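Local coordinates for protein fructose transport system repressor FruR (Pseudomonas putida, PDB 3O74) that probably binds specific DNA sequences as a LacI-family dual regulator of transcription and takes fructose 1-phosphate as its preferred effector, at residues A112-S117 and R263-R268; G194-L199 and D221-P226; N14-R19 and M230-G235. All coordinates share one frame; numbering follows the deposited sequence.

Overall arrangement
Interactions 1 and 3 are surface contacts and interaction 2 is partly buried. Interactions 1 and 3 meet on one mixed sheet, since residues 263-268 and 230-235 lie on or run out of the neighbouring antiparallel strands 257-266 and 227-231. Residues 221-226 of interaction 2 lead into strand 227-231, and Asp221 joins interaction 1 by pairing with Lys266 and Arg268. The chemistry differs with place: a phenyl edge against a serine in interaction 1, an oblique phenyl-to-methyl touch and a leucine-leucine touch in interaction 2, and an imidazole between aliphatic groups, with a bridging water, in interaction 3. Interactions 2 and 3 also touch the second subunit, whereas no other chain reaches interaction 1.

Interaction 1. Residues A112-S117 and R263-R268; sequences AASLLS and RTFKQR
Ser114, near the C-terminal end of helix 104-116, comes closest to the other backbone at Gln267, with 8.7 Å between the two CA atoms, so only side chains bridge the gap between the helix and the end of strand 257-266. Phe265 reaches across with its ring tip: CZ lies 3.7 Å from Ser114 OG. Ser114 CB sits in the plane of the ring at its edge, so the phenyl group presents its rim to the helix. With CG anti to the backbone N (chi1 -157°), the ring is directed at the serine. Gln267, two residues on and on the same side of the chain, lays its CG over one face of that ring, 3.5 Å above the plane and toward the rim. From there its extended chain brings NE2 to 4.1 Å from Ser114 CB, a plain packing contact. In this periplasmic-binding-protein-like fold, helix 104-116 flanks the central sheet here, and strand 257-266 runs antiparallel to strand 227-231 within it. The hydroxyl of Ser114 has its polar partners elsewhere: OG stands between the backbone N and the carbonyl carbon (chi1 79°) and is hydrogen-bonded to Leu111 O of its own helix and to Asn228 ND2 on strand 227-231, which ties helix to sheet beside the phenyl edge. Met230, Gln110 and Leu111 also pack on Phe265. Lys266 turns elsewhere; its CE lies 3.9 Å above the centre of the Arg268 guanidinium plane, and both residues form salt bridges to Asp221 OD1, whose carboxylate probably offsets their neighbouring charges.

Interaction 2. Residues G194-L199 and D221-P226; sequences GVFDTL and DFLPLP
Phe196 and Leu223 approach from opposite directions and meet with CZ of the ring 3.6 Å from CD1 of the leucine. The same methyl lies 4.0 Å from Phe196 CE2, so it touches one corner of the ring at an oblique angle. One helical turn further on, Leu199 makes the second apolar contact, its CD2 being 4.3 Å from Leu225 CD2, a looser touch. The backbones stay well apart, 10.3 Å between the CA atoms of Phe196 and Leu225. With CG anti to the carbonyl carbon (chi1 -72°), the Phe196 ring points from the helix toward Leu223, whose side chain covers the rest of the gap. These four residues pin the irregular segment between strands 210-214 and 227-231 to helix 189-201, a loop-on-helix packing beside inner strands of the sheet in this LacI-type ligand-binding fold. Leu211 on strand 210-214 touches both Phe196 and Leu225, and so backs the two contacts from the sheet. Helix 163-177 lies against the same helix, its Met170 touching Leu199 and Thr198, and Asp197 forms a salt bridge with Arg163. The outer side belongs to the dimer: Phe222 meets Phe196 of the second subunit with ring planes at about 55°, Leu223 packs on Phe222 of that subunit, and Phe196 packs on its Gln218.

Interaction 3. Residues N14-R19 and M230-G235; sequences NPSYAR and MAQQHG
Where the chain passes between the two lobes of this LacI-type fold, Ser16 and Arg19 on the first turns of helix 15-30 meet His234, which begins helix 234-250 just after strand 227-231. The imidazole is held between aliphatic groups. Arg19 CB lies over one face, 4.2 Å from the ring centroid and 22° off the normal, a CH-pi contact, while Gln232 CB is 3.6 Å above the opposite face. Arg19 CG packs 3.2 Å from His234 CB, a tight approach. Ser16 OG comes to the rim, in the ring plane and 3.2 Å from CE1 of His234. A water links the segments, accepting from Gln232 N at 2.9 Å and lying 3.2 Å from Ser16 OG. Bends at chi2 and chi3 (83° and 70°) then carry the rest of the Arg19 chain away from the ring, and its NE forms a salt bridge with Glu13 of the second subunit. The helix start that carries Ser16 is capped: Asn14 OD1 accepts from Ser16 N at 3.1 Å. A glycerol, probably from the crystallisation liquor, is held by Tyr17 OH and more weakly by Asn14 ND2, and may mark the effector pocket. Ile20 of helix 15-30 packs on Gln232 and His234, while Ala231 pairs with Thr264 of strand 257-266, so the contact joins helix 15-30 to the chain where strand 227-231 gives way to helix 234-250.

Interaction 1. Residues A112-S117 and R263-R268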
# COMPACT_ATOMS: atom_id res chain seq x y z
N ALA B 112 24.99 5.34 0.92
CA ALA B 112 25.73 6.56 0.61
C ALA B 112 27.07 6.25 -0.04
O ALA B 112 27.47 6.90 -1.01
CB ALA B 112 25.92 7.39 1.86
N ALA B 113 27.76 5.24 0.49
CA ALA B 113 29.05 4.84 -0.05
C ALA B 113 28.94 4.39 -1.51
O ALA B 113 29.86 4.60 -2.30
CB ALA B 113 29.65 3.73 0.80
N SER B 114 27.81 3.80 -1.86
CA SER B 114 27.60 3.33 -3.23
C SER B 114 27.51 4.49 -4.22
O SER B 114 27.82 4.34 -5.40
CB SER B 114 26.37 2.42 -3.33
OG SER B 114 25.16 3.16 -3.36
N LEU B 115 27.08 5.66 -3.74
CA LEU B 115 27.02 6.86 -4.57
C LEU B 115 28.38 7.56 -4.61
O LEU B 115 28.77 8.13 -5.63
CB LEU B 115 25.96 7.83 -4.05
CG LEU B 115 24.56 7.26 -3.78
CD1 LEU B 115 23.58 8.38 -3.48
CD2 LEU B 115 24.08 6.41 -4.94
N LEU B 116 29.09 7.51 -3.49
CA LEU B 116 30.38 8.16 -3.34
C LEU B 116 31.42 7.63 -4.33
O LEU B 116 32.46 8.25 -4.54
CB LEU B 116 30.90 8.00 -1.91
CG LEU B 116 30.84 9.24 -1.01
CD1 LEU B 116 29.99 10.34 -1.62
CD2 LEU B 116 30.33 8.87 0.38
N SER B 117 31.13 6.49 -4.95
CA SER B 117 32.07 5.87 -5.88
C SER B 117 32.32 6.75 -7.10
O SER B 117 33.43 6.79 -7.62
CB SER B 117 31.56 4.50 -6.33
OG SER B 117 30.85 4.59 -7.56
N ARG B 263 18.81 -5.19 5.75
CA ARG B 263 18.12 -4.83 4.52
C ARG B 263 18.83 -5.46 3.32
O ARG B 263 20.03 -5.73 3.37
CB ARG B 263 18.06 -3.31 4.36
CG ARG B 263 17.13 -2.62 5.34
CD ARG B 263 17.05 -1.12 5.09
NE ARG B 263 16.07 -0.48 5.97
CZ ARG B 263 14.83 -0.16 5.60
NH1 ARG B 263 14.42 -0.39 4.36
NH2 ARG B 263 14.01 0.41 6.47
N THR B 264 18.09 -5.71 2.24
CA THR B 264 18.70 -6.23 1.02
C THR B 264 19.07 -5.08 0.09
O THR B 264 18.30 -4.13 -0.08
CB THR B 264 17.79 -7.24 0.31
OG1 THR B 264 16.52 -6.63 0.03
CG2 THR B 264 17.57 -8.46 1.19
N PHE B 265 20.26 -5.16 -0.50
CA PHE B 265 20.74 -4.10 -1.38
C PHE B 265 20.32 -4.36 -2.82
O PHE B 265 20.67 -5.39 -3.40
CB PHE B 265 22.26 -3.98 -1.27
CG PHE B 265 22.80 -2.63 -1.68
CD1 PHE B 265 24.12 -2.29 -1.43
CD2 PHE B 265 21.99 -1.70 -2.30
CE1 PHE B 265 24.63 -1.06 -1.80
CE2 PHE B 265 22.49 -0.46 -2.67
CZ PHE B 265 23.81 -0.14 -2.42
N LYS B 266 19.56 -3.43 -3.39
CA LYS B 266 19.17 -3.51 -4.79
C LYS B 266 19.95 -2.46 -5.57
O LYS B 266 19.58 -1.28 -5.56
CB LYS B 266 17.68 -3.27 -4.96
CG LYS B 266 17.23 -3.20 -6.41
CD LYS B 266 17.32 -4.56 -7.09
CE LYS B 266 17.38 -4.41 -8.61
NZ LYS B 266 16.32 -5.20 -9.30
N GLN B 267 21.03 -2.87 -6.22
CA GLN B 267 21.85 -1.95 -6.98
C GLN B 267 21.43 -1.91 -8.44
O GLN B 267 21.38 -2.93 -9.12
CB GLN B 267 23.34 -2.30 -6.88
CG GLN B 267 24.01 -1.80 -5.61
CD GLN B 267 25.51 -2.03 -5.62
OE1 GLN B 267 25.98 -3.17 -5.55
NE2 GLN B 267 26.27 -0.95 -5.71
N ARG B 268 21.13 -0.71 -8.91
CA ARG B 268 20.74 -0.50 -10.29
C ARG B 268 21.75 0.40 -10.98
O ARG B 268 21.76 0.53 -12.20
CB ARG B 268 19.34 0.10 -10.36
CG ARG B 268 18.30 -0.77 -9.67
CD ARG B 268 16.98 -0.05 -9.54
NE ARG B 268 16.16 -0.64 -8.48
CZ ARG B 268 15.01 -1.27 -8.69
NH1 ARG B 268 14.54 -1.39 -9.92
NH2 ARG B 268 14.33 -1.77 -7.67

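Interaction 2. Residues G194-L199 and D221-P226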
# COMPACT_ATOMS: atom_id res chain seq x y z
N GLY B 194 8.46 12.48 -4.08
CA GLY B 194 8.40 13.93 -4.15
C GLY B 194 9.57 14.47 -4.95
O GLY B 194 9.43 15.42 -5.72
N VAL B 195 10.73 13.85 -4.75
CA VAL B 195 11.92 14.20 -5.51
C VAL B 195 11.64 14.04 -7.01
O VAL B 195 11.98 14.91 -7.80
CB VAL B 195 13.12 13.33 -5.11
CG1 VAL B 195 14.22 13.42 -6.15
CG2 VAL B 195 13.65 13.73 -3.73
N PHE B 196 11.01 12.93 -7.38
CA PHE B 196 10.68 12.70 -8.78
C PHE B 196 9.73 13.76 -9.33
O PHE B 196 9.81 14.13 -10.50
CB PHE B 196 10.05 11.31 -8.97
CG PHE B 196 11.03 10.18 -8.83
CD1 PHE B 196 12.38 10.38 -9.03
CD2 PHE B 196 10.59 8.90 -8.50
CE1 PHE B 196 13.29 9.34 -8.90
CE2 PHE B 196 11.49 7.85 -8.37
CZ PHE B 196 12.85 8.07 -8.57
N ASP B 197 8.82 14.24 -8.48
CA ASP B 197 7.91 15.31 -8.90
C ASP B 197 8.69 16.56 -9.24
O ASP B 197 8.42 17.23 -10.25
CB ASP B 197 6.90 15.62 -7.80
CG ASP B 197 5.85 14.55 -7.65
OD1 ASP B 197 5.51 13.90 -8.66
OD2 ASP B 197 5.36 14.36 -6.52
N THR B 198 9.66 16.89 -8.40
CA THR B 198 10.47 18.07 -8.60
C THR B 198 11.29 17.93 -9.88
O THR B 198 11.34 18.85 -10.70
CB THR B 198 11.39 18.34 -7.40
OG1 THR B 198 10.58 18.59 -6.24
CG2 THR B 198 12.27 19.54 -7.66
N LEU B 199 11.92 16.77 -10.04
CA LEU B 199 12.73 16.50 -11.23
C LEU B 199 11.91 16.62 -12.50
O LEU B 199 12.38 17.14 -13.51
CB LEU B 199 13.33 15.10 -11.13
CG LEU B 199 14.71 14.98 -10.47
CD1 LEU B 199 14.85 15.95 -9.31
CD2 LEU B 199 14.96 13.56 -10.03
N ASP B 221 12.78 -0.47 -11.88
CA ASP B 221 13.46 -1.32 -12.85
C ASP B 221 13.32 -0.77 -14.27
O ASP B 221 14.10 -1.12 -15.15
CB ASP B 221 12.90 -2.75 -12.81
CG ASP B 221 13.37 -3.53 -11.59
OD1 ASP B 221 14.58 -3.48 -11.28
OD2 ASP B 221 12.53 -4.20 -10.96
N PHE B 222 12.33 0.10 -14.47
CA PHE B 222 12.03 0.64 -15.79
C PHE B 222 12.47 2.10 -15.95
O PHE B 222 12.39 2.67 -17.04
CB PHE B 222 10.53 0.54 -16.08
CG PHE B 222 10.01 -0.87 -16.07
CD1 PHE B 222 9.90 -1.58 -17.25
CD2 PHE B 222 9.63 -1.48 -14.89
CE1 PHE B 222 9.42 -2.88 -17.26
CE2 PHE B 222 9.14 -2.77 -14.88
CZ PHE B 222 9.04 -3.48 -16.07
N LEU B 223 12.91 2.70 -14.85
CA LEU B 223 13.42 4.07 -14.88
C LEU B 223 14.73 4.15 -15.66
O LEU B 223 15.62 3.32 -15.45
CB LEU B 223 13.66 4.61 -13.47
CG LEU B 223 12.53 5.33 -12.75
CD1 LEU B 223 13.10 6.09 -11.57
CD2 LEU B 223 11.81 6.27 -13.69
N PRO B 224 14.84 5.13 -16.56
CA PRO B 224 16.11 5.40 -17.23
C PRO B 224 17.15 5.85 -16.21
O PRO B 224 18.33 5.51 -16.30
CB PRO B 224 15.78 6.57 -18.17
CG PRO B 224 14.30 6.51 -18.34
CD PRO B 224 13.77 6.02 -17.04
N LEU B 225 16.68 6.61 -15.22
CA LEU B 225 17.50 7.03 -14.10
C LEU B 225 17.60 5.90 -13.08
O LEU B 225 16.61 5.57 -12.42
CB LEU B 225 16.90 8.27 -13.45
CG LEU B 225 17.60 8.83 -12.21
CD1 LEU B 225 19.09 8.94 -12.45
CD2 LEU B 225 17.01 10.18 -11.84
N PRO B 226 18.79 5.29 -12.96
CA PRO B 226 18.97 4.15 -12.05
C PRO B 226 18.98 4.59 -10.59
O PRO B 226 19.60 5.60 -10.25
CB PRO B 226 20.35 3.61 -12.45
CG PRO B 226 21.07 4.79 -13.02
CD PRO B 226 20.02 5.62 -13.70

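Interaction 3. Residues N14-R19 and M230-G235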
# COMPACT_ATOMS: atom_id res chain seq x y z
N ASN B 14 1.94 3.40 2.86
CA ASN B 14 3.33 2.95 2.82
C ASN B 14 3.37 1.44 2.57
O ASN B 14 2.94 0.66 3.42
CB ASN B 14 4.05 3.30 4.12
CG ASN B 14 5.53 2.98 4.08
OD1 ASN B 14 5.98 2.14 3.29
ND2 ASN B 14 6.30 3.64 4.93
N PRO B 15 3.87 1.03 1.40
CA PRO B 15 3.84 -0.37 0.96
C PRO B 15 4.58 -1.32 1.90
O PRO B 15 4.23 -2.50 1.97
CB PRO B 15 4.54 -0.33 -0.40
CG PRO B 15 4.39 1.07 -0.86
CD PRO B 15 4.46 1.91 0.37
N SER B 16 5.58 -0.82 2.61
CA SER B 16 6.33 -1.65 3.55
C SER B 16 5.49 -2.01 4.77
O SER B 16 5.50 -3.16 5.22
CB SER B 16 7.62 -0.95 3.98
OG SER B 16 8.49 -0.78 2.88
N TYR B 17 4.75 -1.04 5.30
CA TYR B 17 3.86 -1.33 6.41
C TYR B 17 2.74 -2.27 5.99
O TYR B 17 2.36 -3.17 6.75
CB TYR B 17 3.32 -0.04 7.03
CG TYR B 17 4.36 0.72 7.82
CD1 TYR B 17 5.01 0.12 8.89
CD2 TYR B 17 4.69 2.03 7.51
CE1 TYR B 17 5.97 0.81 9.63
CE2 TYR B 17 5.64 2.72 8.24
CZ TYR B 17 6.28 2.11 9.30
OH TYR B 17 7.23 2.79 10.03
N ALA B 18 2.21 -2.09 4.78
CA ALA B 18 1.17 -2.96 4.26
C ALA B 18 1.67 -4.40 4.11
O ALA B 18 0.98 -5.35 4.49
CB ALA B 18 0.65 -2.44 2.92
N ARG B 19 2.88 -4.55 3.58
CA ARG B 19 3.48 -5.85 3.41
C ARG B 19 3.70 -6.54 4.76
O ARG B 19 3.36 -7.71 4.95
CB ARG B 19 4.81 -5.74 2.67
CG ARG B 19 5.61 -7.03 2.65
CD ARG B 19 5.15 -7.96 1.55
NE ARG B 19 5.50 -7.45 0.23
CZ ARG B 19 6.13 -8.15 -0.70
NH1 ARG B 19 6.47 -9.41 -0.47
NH2 ARG B 19 6.41 -7.60 -1.88
N MSE B 230 17.61 0.17 -0.68
CA MSE B 230 17.78 -0.73 0.46
C MSE B 230 16.42 -1.17 0.97
O MSE B 230 15.76 -0.42 1.69
CB MSE B 230 18.55 -0.02 1.57
CG MSE B 230 20.05 0.08 1.36
SE MSE B 230 20.93 -1.61 1.69
CE MSE B 230 22.77 -1.00 1.57
N ALA B 231 15.99 -2.38 0.61
CA ALA B 231 14.66 -2.86 0.96
C ALA B 231 14.62 -3.69 2.25
O ALA B 231 15.57 -4.41 2.56
CB ALA B 231 14.07 -3.67 -0.20
N GLN B 232 13.53 -3.58 3.00
CA GLN B 232 13.32 -4.38 4.20
C GLN B 232 13.06 -5.83 3.83
O GLN B 232 12.45 -6.11 2.80
CB GLN B 232 12.12 -3.87 4.99
CG GLN B 232 12.21 -2.44 5.50
CD GLN B 232 11.02 -2.06 6.36
OE1 GLN B 232 10.52 -2.87 7.14
NE2 GLN B 232 10.57 -0.82 6.24
N GLN B 233 13.50 -6.74 4.69
CA GLN B 233 13.06 -8.13 4.59
C GLN B 233 11.76 -8.25 5.38
O GLN B 233 11.76 -8.68 6.54
CB GLN B 233 14.13 -9.08 5.13
CG GLN B 233 15.48 -8.98 4.41
CD GLN B 233 16.46 -10.07 4.80
OE1 GLN B 233 16.35 -11.22 4.36
NE2 GLN B 233 17.44 -9.72 5.63
N HIS B 234 10.66 -7.85 4.75
CA HIS B 234 9.37 -7.74 5.43
C HIS B 234 8.91 -9.06 6.05
O HIS B 234 8.33 -9.08 7.14
CB HIS B 234 8.29 -7.24 4.46
CG HIS B 234 8.70 -6.05 3.66
ND1 HIS B 234 8.52 -4.75 4.09
CD2 HIS B 234 9.27 -5.96 2.43
CE1 HIS B 234 8.97 -3.92 3.18
NE2 HIS B 234 9.43 -4.62 2.16
N GLY B 235 9.15 -10.15 5.34
CA GLY B 235 8.75 -11.46 5.82
C GLY B 235 9.43 -11.82 7.13
O GLY B 235 8.78 -12.32 8.05
O HOH W 1 11.46 -1.78 2.18